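Local structure of protein F-112 (Sulfolobus virus-like particle ssv1, 2VQC) at residues T10-S13 against Y14-A17. The protein is a winged-helix protein that probably binds DNA and is essential for the function of its spindle-shaped virus. Sequence-based numbering, arbitrary orientation.
Sequences TLNS and YKMA
Asn12 caps helix 13-27 by turning its side-chain amide towards the N-H groups of the first turn, where it meets Lys15 and Tyr14. Asn12 CB lies against the aliphatic part of the lysine, 3.8 Å from Lys15 CD. Next along the chain, Asn12 CG is 3.8 Å from Lys15 CG. The two side chains run at about a right angle to each other. At the tip, Asn12 OD1 accepts a hydrogen bond from Lys15 N at 3.0 Å, with an N-H...O angle of 162°. The donor sits well above the carbonyl plane of the amide, 42° out of it. Asn12 OD1 is also 3.0 Å from Tyr14 N, and it touches Tyr14 CB. The first torsion of Asn12 makes this possible: CG stands opposite the backbone N (chi1 -170°), which swings the amide towards the N-H groups at the start of the helix.

Ordinary helix bonds follow. Asn12 O accepts from Met16 N at 3.1 Å, and Ser13 O accepts from Ala17 N at 3.0 Å. Met16 is a selenomethionine. Met16 CG packs over Asn12 O, and the chain then folds back so that Met16 SE meets Leu11 CD1 at 4.0 Å. Leu11 precedes the N-cap and Met16 is the fourth residue after it, so this apolar contact is a hydrophobic staple.

Ser13, Tyr14, Met16 and Ala17 have side chains touching helix 43-59, while Asn12 and Lys15 are exposed. Together these contacts form an asparagine N-cap with a hydrophobic staple, here starting the first helix of a winged-helix domain.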
loop_
_atom_site.group_PDB
_atom_site.type_symbol
_atom_site.label_atom_id
_atom_site.label_comp_id
_atom_site.label_asym_id
_atom_site.label_seq_id
_atom_site.Cartn_x
_atom_site.Cartn_y
_atom_site.Cartn_z
ATOM N N THR A 10 5.800 -18.093 5.504
ATOM C CA THR A 10 4.678 -17.209 5.955
ATOM C C THR A 10 5.193 -15.842 6.377
ATOM O O THR A 10 6.062 -15.743 7.244
ATOM C CB THR A 10 3.919 -17.821 7.148
ATOM O OG1 THR A 10 3.609 -19.191 6.870
ATOM C CG2 THR A 10 2.634 -17.055 7.424
ATOM N N LEU A 11 4.652 -14.792 5.768
ATOM C CA LEU A 11 5.054 -13.427 6.090
ATOM C C LEU A 11 3.874 -12.602 6.595
ATOM O O LEU A 11 2.755 -12.713 6.087
ATOM C CB LEU A 11 5.681 -12.751 4.869
ATOM C CG LEU A 11 7.044 -13.289 4.417
ATOM C CD1 LEU A 11 7.545 -12.480 3.237
ATOM C CD2 LEU A 11 8.068 -13.275 5.552
ATOM N N ASN A 12 4.138 -11.781 7.606
ATOM C CA ASN A 12 3.118 -10.943 8.205
ATOM C C ASN A 12 2.745 -9.795 7.264
ATOM O O ASN A 12 3.523 -8.861 7.084
ATOM C CB ASN A 12 3.613 -10.411 9.552
ATOM C CG ASN A 12 2.518 -9.733 10.346
ATOM O OD1 ASN A 12 1.887 -8.789 9.872
ATOM N ND2 ASN A 12 2.290 -10.208 11.566
ATOM N N SER A 13 1.557 -9.875 6.663
ATOM C CA SER A 13 1.094 -8.867 5.697
ATOM C C SER A 13 1.097 -7.456 6.270
ATOM O O SER A 13 1.388 -6.489 5.556
ATOM C CB SER A 13 -0.317 -9.198 5.208
ATOM O OG SER A 13 -0.314 -10.347 4.381
ATOM N N TYR A 14 0.768 -7.344 7.555
ATOM C CA TYR A 14 0.716 -6.050 8.221
ATOM C C TYR A 14 2.101 -5.421 8.366
ATOM O O TYR A 14 2.272 -4.239 8.070
ATOM C CB TYR A 14 0.037 -6.161 9.586
ATOM C CG TYR A 14 -0.301 -4.815 10.174
ATOM C CD1 TYR A 14 -1.468 -4.145 9.807
ATOM C CD2 TYR A 14 0.553 -4.199 11.089
ATOM C CE1 TYR A 14 -1.778 -2.902 10.340
ATOM C CE2 TYR A 14 0.251 -2.954 11.629
ATOM C CZ TYR A 14 -0.914 -2.313 11.252
ATOM O OH TYR A 14 -1.213 -1.080 11.790
ATOM N N LYS A 15 3.077 -6.205 8.822
ATOM C CA LYS A 15 4.462 -5.730 8.923
ATOM C C LYS A 15 5.008 -5.271 7.567
ATOM O O LYS A 15 5.749 -4.286 7.493
ATOM C CB LYS A 15 5.378 -6.810 9.495
ATOM C CG LYS A 15 5.174 -7.098 10.968
ATOM C CD LYS A 15 6.132 -8.191 11.426
ATOM C CE LYS A 15 5.948 -8.559 12.891
ATOM N NZ LYS A 15 6.844 -9.687 13.268
HETATM N N MSE A 16 4.627 -5.978 6.503
HETATM C CA MSE A 16 5.044 -5.628 5.143
HETATM C C MSE A 16 4.400 -4.323 4.707
HETATM O O MSE A 16 5.022 -3.513 4.019
HETATM C CB MSE A 16 4.627 -6.708 4.136
HETATM C CG MSE A 16 4.947 -8.138 4.516
HETATM SE SE MSE A 16 6.758 -8.647 4.159
HETATM C CE MSE A 16 7.639 -7.693 5.638
ATOM N N ALA A 17 3.134 -4.149 5.086
ATOM C CA ALA A 17 2.374 -2.952 4.737
ATOM C C ALA A 17 2.927 -1.713 5.429
ATOM O O ALA A 17 2.900 -0.625 4.853
ATOM C CB ALA A 17 0.908 -3.135 5.077
#